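Local atomic coordinates of putative cell adhesion protein (Parabacteroides distasonis, PDB entry 3LIU), a protein that probably serves as a fimbrial (pilus) subunit of the FimA/Mfa1 family, with an inferred role in cell adhesion. Residues A[176-181]-A[307-312]; A[181-186]-A[364-369]; A[203-208]-A[280-285]; A[331-336]-A[381-386]; A[360-365]-A[385-390]. All coordinates share one frame; numbering follows the deposited sequence. Where two conformers were deposited one is given.

The five contacts lie between residues 176 and 390; three of them join two sheets and the other two build one of those sheets. Interactions 2 and 5 are hydrogen-bonded pairings within one sheet, where strand 358-366 runs between strands 172-185 and 383-391. Interactions 1, 3 and 4 are side-chain packings between that sheet and the one holding strands 193-213, 308-319 and 326-336. The centres of interactions 1 and 3 are about 6 Å apart, those of 2 and 3 about 19 Å. In sequence, segments 176-181 and 181-186 come first, then 203-208, 280-285, 307-312, 331-336, 360-369 and 381-390. Strands distant in sequence thus build the two facing layers of one core, Leu364 taking part in both interactions 2 and 5.

Interaction 1: A[176-181]-A[307-312]; sequences ASIALA and TLLIVK
The flat group that matters between 176-181 and 307-312 is the peptide joining Ala179 to Leu180: Leu309 CD1 stands over one of its faces, 4.2 Å from Leu180 N, and the line from Ala179 C to this methyl runs close to the peptide normal. No aromatic ring takes part, and the rest of the contact is aliphatic. Leu309 swings CG opposite its own backbone N (chi1 -179°), which carries both methyls across to the facing strand. There CD1 also meets Ile178 CG2 at 4.0 Å, the two side chains sliding past each other from opposite directions as interdigitating groups do. The second methyl, Leu309 CD2, lies 4.2 Å from Leu180 CD1. At one end, Ile178 CD1 touches Thr307 CG2 at 4.0 Å; the threonine turns its methyl to the contact while OG1 is engaged by Ser207 O and Asn287 ND2, so its polar end does not depend on the apolar layer. At the other end, Leu180 CD2 reaches Val311 CG1 at 4.0 Å, the two side chains meeting at about a right angle. All six touching residues are buried, and Leu200 of strand 193-213 and Leu364 of strand 358-366 close in around Leu180 and Val311. With the strand axes 8.9 Å apart and crossing at -31°, and with only side chains bridging the space, this is the aligned face-to-face packing of two sheets found in a beta sandwich.

Interaction 2: A[181-186]-A[364-369]; sequences AGADIG and LTIIGP
Asp184 places CG between its backbone N and carbonyl carbon (chi1 54°), curling the carboxylate back toward 364-369, whereas Thr365 keeps OG1 beside its backbone N (chi1 -62°), which puts CG2 opposite that N and alongside Gly186. The result is that Asp184 OD1 ends 3.3 Å from Leu364 O; both are acceptors, so this approach is no bond. Thr365 CG2 sits 3.8 Å from Gly186 N, where a side-chain carbon on the glycine would be crowded. The strands are held together by their backbones, in parallel register with Ala183 beside Leu364, Asp184 beside Thr365 and Ile185 beside Ile366. Leu364 N donates to Gly182 O at 2.8 Å, and Leu364 O accepts from Asp184 N at 3.0 Å. Farther on, Ile366 N reaches Asp184 O at 2.6 Å, and Gly186 N binds Ile366 O at 2.9 Å. Ala183 CB meets Leu364 CB at 4.2 Å on the face carrying Ile366. That face looks inward: Leu364 and Ile366 pack on strands 308-319 and 326-336, Ile366 also on Phe198 of strand 193-213, while strand 383-391 bonds the other edge of strand 358-366.

Interaction 3: A[203-208]-A[280-285]; sequences VFIASA and HEFYVY
Ile205 and Phe282 form the dense centre of this contact. Ile205 CG1 lies over one face of the phenyl ring, 4.1 Å from its centroid and 26° off the normal, a CH-pi arrangement; its nearest ring atom is Phe282 CG at 3.7 Å. The two side chains run past each other in opposite senses, so Ile205 CD1 also reaches Phe282 CD2, at 3.9 Å. Phe282 has CG opposite its carbonyl carbon (chi1 -65°), which lays the ring back along the strand toward Val203, whose CG1 meets Phe282 CE2 at 3.9 Å. The opposite ring face is covered from within the ring's own segment: His280 CD2 stands 3.6 Å above it, offset toward the rim, with Phe282 CD1 in the imidazole plane. The phenyl is thus clamped between an aliphatic branch and an imidazole edge. Packing is sparser beyond Ile205. Val284 CG1 touches Ala208 CB at 3.8 Å, and Ile205 CG2 stays 4.2 Å from Val284 CG1. On the more open side, the partly exposed His280 makes no contact with 203-208, and Tyr283 directs its side chain away from that segment; Glu281, also partly exposed, is held by Lys359 in a salt bridge and by Ser177. Strand axes 9.1 Å apart and nearly parallel, at 4°, with apolar side chains filling the interval, are what opposed sheets of a beta sandwich give, here strand 193-213 of one sheet facing strand 282-284 of the other.

Interaction 4: A[331-336]-A[381-386]; sequences CYYAIP and TNVSAS
Strand 331-336 passes over strand 383-386 with axes 8.1 Å apart at -39°, so Tyr333, Ile335, Val383 and Ala385 meet through side chains instead of backbone bonding. Tyr333 brings one side of its ring to segment 381-386: CD2 lies 3.8 Å from Val383 CB and 3.5 Å from Thr381 O, and CE2 is 3.7 Å from Asn382 O, each partner approaching at a slant to the ring plane. Val383 turns CG1 between its backbone N and carbonyl carbon (chi1 61°), pointing that methyl at Ile335 CD1, 3.9 Å off. Ile335 CD1 also touches Ala385 CB at 3.9 Å, so one methyl bridges two residues of the facing strand. The phenol oxygen passes beyond the contact to bond Gly368 O, and Asn382 ND2 similarly holds Pro369 O. With an alanine at Tyr333, a gap is likely to open beside Val383, and Gly368 O would probably lose its hydroxyl partner. One water lies within bonding distance of Tyr332 O, 2.8 Å, and Thr381 O, 2.7 Å, though with other acceptors around it these links may not all persist together. The chemistry is therefore divided: methyl packing joins the sheets at Ile335, while at Tyr333 the ring's carbons border backbone carbonyls and its hydroxyl fastens the loop at Gly368.

Interaction 5: A[360-365]-A[385-390]; sequences YEISLT and ASVKVE
An antiparallel strand pair is formed here, with Tyr360 opposite Val389, Ile362 opposite Val387 and Leu364 opposite Ala385 as non-hydrogen-bonded pairs, and Glu361 with Lys388 and Ser363 with Ser386 hydrogen-bonded between them. Glu361 N reaches Lys388 O at 2.8 Å (N-H...O 174°), and Lys388 N returns to Glu361 O at 2.9 Å; Ser363 N to Ser386 O, 2.8 Å, and Ser386 N to Ser363 O, 3.0 Å, repeat the pattern. On the inward face, Tyr360 and Val389 lie side by side, with Tyr360 CE2 pressed to 3.4 Å from Val389 CG2. Val387 sets CG1 anti to its backbone N (chi1 -175°), which brings it to the edge of that ring, 4.0 Å from Tyr360 CD2, while CG2 lies 3.9 Å from Ile362 CG1. Leu364 CD2 bends toward Ala385 CB, 3.5 Å away. A serine in place of Tyr360 is likely to open a gap beside Val389 and, too short to replace the phenol hydroxyl, to leave Tyr353 O and Gln355 N without their partner. On its other edge, strand 358-366 bonds to strand 172-185 in parallel, whereas Val387 and Val389 lean on Val341 of strand 340-343 and Leu364 on Ile335 of strand 326-336.

Interaction 1: A[176-181]-A[307-312]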
# COMPACT_ATOMS: atom_id res chain seq x y z
N ALA A 176 -1.51 0.44 -0.41
CA ALA A 176 -2.31 1.52 -1.03
C ALA A 176 -2.39 1.21 -2.51
O ALA A 176 -1.54 0.47 -3.05
CB ALA A 176 -1.65 2.93 -0.82
N SER A 177 -3.40 1.80 -3.18
CA SER A 177 -3.59 1.61 -4.61
C SER A 177 -3.37 2.93 -5.30
O SER A 177 -3.93 3.93 -4.85
CB SER A 177 -5.02 1.16 -4.88
OG SER A 177 -5.33 1.26 -6.27
N ILE A 178 -2.54 2.96 -6.34
CA ILE A 178 -2.29 4.20 -7.06
C ILE A 178 -2.63 3.99 -8.52
O ILE A 178 -2.18 3.00 -9.15
CB ILE A 178 -0.81 4.70 -6.92
CG1 ILE A 178 -0.46 4.97 -5.46
CG2 ILE A 178 -0.58 5.98 -7.73
CD1 ILE A 178 1.05 5.34 -5.19
N ALA A 179 -3.42 4.89 -9.07
CA ALA A 179 -3.82 4.81 -10.49
C ALA A 179 -3.91 6.18 -11.12
O ALA A 179 -4.23 7.17 -10.45
CB ALA A 179 -5.13 4.08 -10.64
N LEU A 180 -3.61 6.22 -12.42
CA LEU A 180 -3.81 7.37 -13.27
C LEU A 180 -5.24 7.29 -13.82
O LEU A 180 -5.56 6.38 -14.62
CB LEU A 180 -2.80 7.39 -14.44
CG LEU A 180 -2.91 8.58 -15.40
CD1 LEU A 180 -2.38 9.87 -14.78
CD2 LEU A 180 -2.24 8.29 -16.76
N ALA A 181 -6.06 8.23 -13.39
CA ALA A 181 -7.46 8.31 -13.74
C ALA A 181 -7.61 9.05 -15.06
O ALA A 181 -8.50 8.77 -15.81
CB ALA A 181 -8.21 9.04 -12.64
N THR A 307 7.05 8.77 -3.06
CA THR A 307 6.58 7.94 -4.15
C THR A 307 6.03 8.81 -5.27
O THR A 307 5.25 9.75 -5.01
CB THR A 307 5.50 6.99 -3.65
OG1 THR A 307 6.06 6.18 -2.63
CG2 THR A 307 4.94 6.11 -4.73
N LEU A 308 6.50 8.53 -6.50
CA LEU A 308 6.13 9.30 -7.69
C LEU A 308 5.31 8.43 -8.60
O LEU A 308 5.60 7.23 -8.74
CB LEU A 308 7.38 9.77 -8.48
CG LEU A 308 8.49 10.51 -7.71
CD1 LEU A 308 9.68 10.87 -8.60
CD2 LEU A 308 7.99 11.77 -7.00
N LEU A 309 4.31 9.05 -9.23
CA LEU A 309 3.73 8.56 -10.43
C LEU A 309 4.28 9.37 -11.58
O LEU A 309 4.19 10.61 -11.61
CB LEU A 309 2.18 8.60 -10.39
CG LEU A 309 1.55 8.03 -11.68
CD1 LEU A 309 0.32 7.18 -11.42
CD2 LEU A 309 1.25 9.12 -12.71
N ILE A 310 4.85 8.66 -12.54
CA ILE A 310 5.44 9.28 -13.71
C ILE A 310 4.79 8.75 -14.99
O ILE A 310 4.66 7.51 -15.16
CB ILE A 310 6.98 9.02 -13.75
CG1 ILE A 310 7.62 9.41 -12.42
CG2 ILE A 310 7.69 9.81 -14.95
CD1 ILE A 310 9.17 9.16 -12.35
N VAL A 311 4.33 9.66 -15.86
CA VAL A 311 3.82 9.31 -17.18
C VAL A 311 4.77 9.73 -18.29
O VAL A 311 5.54 10.70 -18.16
CB VAL A 311 2.40 9.87 -17.43
CG1 VAL A 311 1.47 9.57 -16.20
CG2 VAL A 311 2.46 11.34 -17.69
N LYS A 312 4.77 8.92 -19.35
CA LYS A 312 5.50 9.21 -20.57
C LYS A 312 4.54 9.21 -21.75
O LYS A 312 3.69 8.32 -21.85
CB LYS A 312 6.56 8.16 -20.84
CG LYS A 312 7.62 8.63 -21.87
CD LYS A 312 8.56 7.55 -22.30
CE LYS A 312 7.87 6.52 -23.15
NZ LYS A 312 8.81 5.47 -23.51

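Interaction 2: A[181-186]-A[364-369]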
# COMPACT_ATOMS: atom_id res chain seq x y z
N ALA A 181 -6.06 8.23 -13.39
CA ALA A 181 -7.46 8.31 -13.74
C ALA A 181 -7.61 9.05 -15.06
O ALA A 181 -8.50 8.77 -15.81
CB ALA A 181 -8.21 9.04 -12.64
N GLY A 182 -6.74 10.00 -15.35
CA GLY A 182 -6.79 10.62 -16.69
C GLY A 182 -5.59 11.51 -16.95
O GLY A 182 -4.90 11.91 -16.03
N ALA A 183 -5.32 11.78 -18.22
CA ALA A 183 -4.19 12.63 -18.61
C ALA A 183 -4.52 13.38 -19.87
O ALA A 183 -4.30 12.86 -20.95
CB ALA A 183 -2.95 11.80 -18.81
N ASP A 184 -5.03 14.60 -19.74
CA ASP A 184 -5.34 15.42 -20.91
C ASP A 184 -4.57 16.74 -20.90
O ASP A 184 -3.74 16.96 -20.04
CB ASP A 184 -6.85 15.66 -21.02
CG ASP A 184 -7.46 16.23 -19.75
OD1 ASP A 184 -6.72 16.89 -18.98
OD2 ASP A 184 -8.67 16.00 -19.53
N ILE A 185 -4.86 17.60 -21.87
CA ILE A 185 -4.07 18.79 -22.16
C ILE A 185 -4.84 20.01 -21.71
O ILE A 185 -6.07 19.98 -21.63
CB ILE A 185 -3.75 18.95 -23.69
CG1 ILE A 185 -5.03 18.89 -24.55
CG2 ILE A 185 -2.79 17.89 -24.14
CD1 ILE A 185 -4.92 19.43 -25.93
N GLY A 186 -4.11 21.08 -21.46
CA GLY A 186 -4.70 22.41 -21.25
C GLY A 186 -3.69 23.43 -21.71
O GLY A 186 -2.58 23.07 -22.09
N LEU A 364 -4.15 14.12 -14.54
CA LEU A 364 -3.14 15.07 -14.98
C LEU A 364 -3.64 16.02 -16.05
O LEU A 364 -4.41 15.63 -16.94
CB LEU A 364 -1.94 14.29 -15.52
CG LEU A 364 -1.25 13.40 -14.50
CD1 LEU A 364 0.06 12.80 -15.14
CD2 LEU A 364 -0.98 14.17 -13.22
N THR A 365 -3.24 17.29 -15.95
CA THR A 365 -3.49 18.26 -17.00
C THR A 365 -2.12 18.63 -17.53
O THR A 365 -1.32 19.25 -16.81
CB THR A 365 -4.22 19.52 -16.51
OG1 THR A 365 -5.51 19.16 -15.99
CG2 THR A 365 -4.41 20.56 -17.66
N ILE A 366 -1.82 18.23 -18.76
CA ILE A 366 -0.53 18.52 -19.36
C ILE A 366 -0.61 19.83 -20.13
O ILE A 366 -1.47 19.99 -20.98
CB ILE A 366 -0.11 17.34 -20.26
CG1 ILE A 366 0.17 16.13 -19.35
CG2 ILE A 366 1.10 17.72 -21.14
CD1 ILE A 366 0.02 14.90 -20.00
N ILE A 367 0.27 20.78 -19.81
CA ILE A 367 0.18 22.14 -20.35
C ILE A 367 1.43 22.60 -21.13
O ILE A 367 1.58 23.77 -21.44
CB ILE A 367 -0.18 23.17 -19.24
CG1 ILE A 367 0.97 23.31 -18.23
CG2 ILE A 367 -1.51 22.75 -18.52
CD1 ILE A 367 0.87 24.60 -17.40
N GLY A 368 2.30 21.66 -21.48
CA GLY A 368 3.54 22.00 -22.18
C GLY A 368 4.36 20.75 -22.33
O GLY A 368 3.94 19.68 -21.87
N PRO A 369 5.53 20.85 -23.00
CA PRO A 369 6.36 19.69 -23.23
C PRO A 369 6.96 19.22 -21.91
O PRO A 369 7.31 20.03 -21.05
CB PRO A 369 7.46 20.20 -24.16
CG PRO A 369 7.10 21.60 -24.52
CD PRO A 369 6.21 22.09 -23.43

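Interaction 3: A[203-208]-A[280-285]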
# COMPACT_ATOMS: atom_id res chain seq x y z
N VAL A 203 3.03 4.41 -17.95
CA VAL A 203 2.88 4.91 -16.61
C VAL A 203 3.77 4.08 -15.69
O VAL A 203 3.85 2.85 -15.85
CB VAL A 203 1.41 4.81 -16.15
CG1 VAL A 203 1.23 5.46 -14.78
CG2 VAL A 203 0.46 5.48 -17.18
N PHE A 204 4.49 4.72 -14.77
CA PHE A 204 5.26 3.94 -13.79
C PHE A 204 5.41 4.64 -12.45
O PHE A 204 5.15 5.85 -12.33
CB PHE A 204 6.61 3.44 -14.37
CG PHE A 204 7.72 4.49 -14.47
CD1 PHE A 204 7.71 5.42 -15.46
CD2 PHE A 204 8.76 4.49 -13.56
CE1 PHE A 204 8.73 6.37 -15.58
CE2 PHE A 204 9.80 5.44 -13.65
CZ PHE A 204 9.79 6.36 -14.68
N ILE A 205 5.81 3.85 -11.46
CA ILE A 205 5.97 4.35 -10.11
C ILE A 205 7.43 4.31 -9.71
O ILE A 205 8.14 3.35 -10.06
CB ILE A 205 5.18 3.47 -9.10
CG1 ILE A 205 3.70 3.40 -9.48
CG2 ILE A 205 5.39 3.97 -7.63
CD1 ILE A 205 2.96 4.73 -9.58
N ALA A 206 7.90 5.34 -9.00
CA ALA A 206 9.30 5.40 -8.50
C ALA A 206 9.27 5.66 -7.00
O ALA A 206 8.33 6.25 -6.50
CB ALA A 206 10.11 6.50 -9.23
N SER A 207 10.31 5.26 -6.27
CA SER A 207 10.33 5.41 -4.82
C SER A 207 9.12 4.86 -4.08
O SER A 207 8.63 5.47 -3.14
CB SER A 207 10.57 6.88 -4.40
OG SER A 207 11.79 7.34 -4.94
N ALA A 208 8.69 3.66 -4.48
CA ALA A 208 7.70 2.87 -3.73
C ALA A 208 8.47 2.21 -2.59
O ALA A 208 9.45 1.50 -2.86
CB ALA A 208 7.06 1.79 -4.65
N HIS A 280 -5.15 1.56 -14.41
CA HIS A 280 -4.45 0.40 -13.91
C HIS A 280 -3.95 0.72 -12.50
O HIS A 280 -3.27 1.73 -12.26
CB HIS A 280 -3.27 0.06 -14.81
CG HIS A 280 -2.45 -1.05 -14.28
ND1 HIS A 280 -2.80 -2.38 -14.45
CD2 HIS A 280 -1.32 -1.05 -13.52
CE1 HIS A 280 -1.90 -3.14 -13.85
NE2 HIS A 280 -1.00 -2.36 -13.27
N GLU A 281 -4.27 -0.15 -11.56
CA GLU A 281 -3.90 0.11 -10.16
C GLU A 281 -2.53 -0.47 -9.84
O GLU A 281 -2.24 -1.60 -10.23
CB GLU A 281 -4.93 -0.47 -9.22
CG GLU A 281 -6.23 0.31 -9.21
CD GLU A 281 -7.31 -0.33 -8.35
OE1 GLU A 281 -7.05 -0.73 -7.18
OE2 GLU A 281 -8.44 -0.41 -8.84
N PHE A 282 -1.68 0.33 -9.16
CA PHE A 282 -0.39 -0.10 -8.68
C PHE A 282 -0.48 -0.17 -7.17
O PHE A 282 -0.98 0.75 -6.55
CB PHE A 282 0.70 0.95 -9.02
CG PHE A 282 0.95 1.12 -10.51
CD1 PHE A 282 1.68 0.18 -11.23
CD2 PHE A 282 0.41 2.19 -11.20
CE1 PHE A 282 1.91 0.35 -12.63
CE2 PHE A 282 0.63 2.35 -12.58
CZ PHE A 282 1.39 1.42 -13.28
N TYR A 283 0.10 -1.23 -6.58
CA TYR A 283 0.09 -1.44 -5.17
C TYR A 283 1.45 -1.14 -4.57
O TYR A 283 2.49 -1.60 -5.07
CB TYR A 283 -0.29 -2.90 -4.83
CG TYR A 283 -1.60 -3.39 -5.37
CD1 TYR A 283 -2.74 -2.56 -5.37
CD2 TYR A 283 -1.72 -4.68 -5.88
CE1 TYR A 283 -3.95 -3.00 -5.90
CE2 TYR A 283 -2.93 -5.14 -6.37
CZ TYR A 283 -4.04 -4.30 -6.36
OH TYR A 283 -5.24 -4.74 -6.87
N VAL A 284 1.43 -0.38 -3.47
CA VAL A 284 2.66 0.10 -2.86
C VAL A 284 2.43 0.06 -1.36
O VAL A 284 1.27 -0.00 -0.90
CB VAL A 284 3.02 1.58 -3.31
CG1 VAL A 284 3.29 1.67 -4.79
CG2 VAL A 284 1.91 2.56 -2.94
N TYR A 285 3.51 0.11 -0.58
CA TYR A 285 3.38 0.24 0.88
C TYR A 285 3.39 1.74 1.24
O TYR A 285 3.63 2.63 0.38
CB TYR A 285 4.50 -0.52 1.63
CG TYR A 285 4.46 -2.05 1.57
CD1 TYR A 285 3.26 -2.74 1.65
CD2 TYR A 285 5.63 -2.79 1.49
CE1 TYR A 285 3.21 -4.11 1.63
CE2 TYR A 285 5.59 -4.21 1.47
CZ TYR A 285 4.40 -4.84 1.53
OH TYR A 285 4.29 -6.21 1.47

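Interaction 4: A[331-336]-A[381-386]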
# COMPACT_ATOMS: atom_id res chain seq x y z
N CYS A 331 8.10 12.29 -23.84
CA CYS A 331 8.15 13.28 -22.78
C CYS A 331 7.71 12.67 -21.46
O CYS A 331 6.68 12.00 -21.43
CB CYS A 331 7.08 14.35 -23.01
SG CYS A 331 7.39 15.42 -24.20
N TYR A 332 8.39 13.04 -20.37
CA TYR A 332 8.01 12.62 -19.02
C TYR A 332 7.45 13.75 -18.16
O TYR A 332 7.89 14.92 -18.22
CB TYR A 332 9.21 12.04 -18.26
CG TYR A 332 9.78 10.79 -18.82
CD1 TYR A 332 9.29 9.55 -18.44
CD2 TYR A 332 10.84 10.83 -19.74
CE1 TYR A 332 9.83 8.40 -18.95
CE2 TYR A 332 11.37 9.67 -20.28
CZ TYR A 332 10.86 8.45 -19.87
OH TYR A 332 11.36 7.26 -20.41
N TYR A 333 6.51 13.35 -17.32
CA TYR A 333 5.86 14.20 -16.33
C TYR A 333 5.74 13.41 -15.02
O TYR A 333 5.10 12.32 -14.97
CB TYR A 333 4.47 14.60 -16.82
CG TYR A 333 4.44 15.27 -18.18
CD1 TYR A 333 4.40 14.51 -19.33
CD2 TYR A 333 4.45 16.66 -18.30
CE1 TYR A 333 4.35 15.10 -20.60
CE2 TYR A 333 4.42 17.27 -19.55
CZ TYR A 333 4.34 16.46 -20.70
OH TYR A 333 4.30 17.03 -21.95
N ALA A 334 6.39 13.92 -13.97
CA ALA A 334 6.43 13.26 -12.67
C ALA A 334 5.63 14.00 -11.61
O ALA A 334 5.70 15.23 -11.55
CB ALA A 334 7.90 13.12 -12.21
N ILE A 335 4.96 13.25 -10.75
CA ILE A 335 4.04 13.73 -9.71
C ILE A 335 4.36 13.08 -8.38
O ILE A 335 4.29 11.86 -8.26
CB ILE A 335 2.58 13.26 -10.09
CG1 ILE A 335 2.12 14.02 -11.33
CG2 ILE A 335 1.58 13.41 -8.99
CD1 ILE A 335 2.57 15.43 -11.36
N PRO A 336 4.64 13.88 -7.35
CA PRO A 336 4.71 13.29 -6.02
C PRO A 336 3.33 12.97 -5.48
O PRO A 336 2.54 13.88 -5.24
CB PRO A 336 5.43 14.35 -5.18
CG PRO A 336 5.43 15.60 -6.02
CD PRO A 336 4.75 15.35 -7.31
N THR A 381 7.83 21.92 -15.18
CA THR A 381 7.19 20.61 -15.06
C THR A 381 6.12 20.44 -16.17
O THR A 381 5.99 19.36 -16.75
CB THR A 381 6.53 20.45 -13.68
OG1 THR A 381 5.53 21.46 -13.52
CG2 THR A 381 7.56 20.57 -12.51
N ASN A 382 5.40 21.51 -16.47
CA ASN A 382 4.32 21.53 -17.49
C ASN A 382 3.19 20.53 -17.25
O ASN A 382 2.51 20.07 -18.19
CB ASN A 382 4.89 21.38 -18.91
CG ASN A 382 5.57 22.65 -19.38
OD1 ASN A 382 5.19 23.73 -18.95
ND2 ASN A 382 6.55 22.52 -20.25
N VAL A 383 2.96 20.23 -15.97
CA VAL A 383 1.90 19.33 -15.57
C VAL A 383 1.27 19.85 -14.28
O VAL A 383 1.93 20.39 -13.43
CB VAL A 383 2.39 17.88 -15.41
CG1 VAL A 383 3.49 17.74 -14.34
CG2 VAL A 383 1.20 16.94 -15.13
N SER A 384 -0.04 19.74 -14.22
CA SER A 384 -0.82 20.04 -13.03
C SER A 384 -1.56 18.74 -12.66
O SER A 384 -2.03 18.01 -13.57
CB SER A 384 -1.80 21.16 -13.37
OG SER A 384 -2.77 21.28 -12.37
N ALA A 385 -1.57 18.40 -11.38
CA ALA A 385 -2.18 17.17 -10.92
C ALA A 385 -3.25 17.40 -9.86
O ALA A 385 -3.09 18.22 -9.00
CB ALA A 385 -1.12 16.21 -10.36
N SER A 386 -4.32 16.64 -9.98
CA SER A 386 -5.39 16.56 -9.04
C SER A 386 -5.46 15.09 -8.59
O SER A 386 -5.68 14.18 -9.42
CB SER A 386 -6.68 16.91 -9.78
OG SER A 386 -7.80 16.71 -8.96
O HOH W 1 7.77 17.37 -16.96

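Interaction 5: A[360-365]-A[385-390]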
# COMPACT_ATOMS: atom_id res chain seq x y z
N TYR A 360 -5.74 6.04 -4.59
CA TYR A 360 -5.30 7.32 -5.10
C TYR A 360 -5.65 7.36 -6.59
O TYR A 360 -5.23 6.47 -7.37
CB TYR A 360 -3.80 7.47 -4.90
CG TYR A 360 -3.41 7.63 -3.48
CD1 TYR A 360 -3.36 6.54 -2.63
CD2 TYR A 360 -3.08 8.88 -2.96
CE1 TYR A 360 -3.00 6.68 -1.29
CE2 TYR A 360 -2.72 9.03 -1.63
CZ TYR A 360 -2.71 7.95 -0.80
OH TYR A 360 -2.36 8.13 0.53
N GLU A 361 -6.47 8.34 -6.96
CA GLU A 361 -6.89 8.54 -8.35
C GLU A 361 -6.32 9.85 -8.82
O GLU A 361 -6.71 10.92 -8.32
CB GLU A 361 -8.41 8.57 -8.46
CG GLU A 361 -9.09 7.31 -7.96
CD GLU A 361 -8.85 6.12 -8.87
OE1 GLU A 361 -8.45 6.32 -10.04
OE2 GLU A 361 -9.07 4.98 -8.40
N ILE A 362 -5.33 9.77 -9.74
CA ILE A 362 -4.55 10.94 -10.21
C ILE A 362 -5.02 11.36 -11.61
O ILE A 362 -5.08 10.54 -12.53
CB ILE A 362 -3.03 10.60 -10.22
CG1 ILE A 362 -2.60 10.19 -8.79
CG2 ILE A 362 -2.20 11.76 -10.78
CD1 ILE A 362 -1.20 9.78 -8.63
N SER A 363 -5.41 12.62 -11.75
CA SER A 363 -5.78 13.19 -13.04
C SER A 363 -4.80 14.28 -13.39
O SER A 363 -4.63 15.25 -12.63
CB SER A 363 -7.20 13.78 -12.97
OG SER A 363 -8.11 12.77 -12.62
N LEU A 364 -4.15 14.12 -14.54
CA LEU A 364 -3.14 15.07 -14.98
C LEU A 364 -3.64 16.02 -16.05
O LEU A 364 -4.41 15.63 -16.94
CB LEU A 364 -1.94 14.29 -15.52
CG LEU A 364 -1.25 13.40 -14.50
CD1 LEU A 364 0.06 12.80 -15.14
CD2 LEU A 364 -0.98 14.17 -13.22
N THR A 365 -3.24 17.29 -15.95
CA THR A 365 -3.49 18.26 -17.00
C THR A 365 -2.12 18.63 -17.53
O THR A 365 -1.32 19.25 -16.81
CB THR A 365 -4.22 19.52 -16.51
OG1 THR A 365 -5.51 19.16 -15.99
CG2 THR A 365 -4.41 20.56 -17.66
N ALA A 385 -1.57 18.40 -11.38
CA ALA A 385 -2.18 17.17 -10.92
C ALA A 385 -3.25 17.40 -9.86
O ALA A 385 -3.09 18.22 -9.00
CB ALA A 385 -1.12 16.21 -10.36
N SER A 386 -4.32 16.64 -9.98
CA SER A 386 -5.39 16.56 -9.04
C SER A 386 -5.46 15.09 -8.59
O SER A 386 -5.68 14.18 -9.42
CB SER A 386 -6.68 16.91 -9.78
OG SER A 386 -7.80 16.71 -8.96
N VAL A 387 -5.30 14.89 -7.28
CA VAL A 387 -5.26 13.58 -6.66
C VAL A 387 -6.46 13.43 -5.71
O VAL A 387 -6.55 14.15 -4.71
CB VAL A 387 -3.91 13.37 -5.95
CG1 VAL A 387 -3.75 11.98 -5.38
CG2 VAL A 387 -2.74 13.67 -6.95
N LYS A 388 -7.37 12.52 -6.03
CA LYS A 388 -8.46 12.14 -5.14
C LYS A 388 -8.05 10.95 -4.36
O LYS A 388 -7.55 9.97 -4.93
CB LYS A 388 -9.71 11.72 -5.89
CG LYS A 388 -10.39 12.81 -6.64
CD LYS A 388 -11.65 12.24 -7.28
CE LYS A 388 -12.34 13.25 -8.21
NZ LYS A 388 -13.47 12.57 -8.92
N VAL A 389 -8.27 11.03 -3.06
CA VAL A 389 -8.10 9.92 -2.17
C VAL A 389 -9.46 9.46 -1.65
O VAL A 389 -10.25 10.26 -1.16
CB VAL A 389 -7.19 10.29 -0.97
CG1 VAL A 389 -7.17 9.14 0.03
CG2 VAL A 389 -5.79 10.59 -1.46
N GLU A 390 -9.69 8.15 -1.77
CA GLU A 390 -10.90 7.45 -1.38
C GLU A 390 -10.50 6.30 -0.47
O GLU A 390 -9.55 5.58 -0.81
CB GLU A 390 -11.56 6.81 -2.61
CG GLU A 390 -11.54 7.63 -3.91
CD GLU A 390 -12.70 8.60 -4.04
OE1 GLU A 390 -13.58 8.65 -3.14
OE2 GLU A 390 -12.73 9.33 -5.07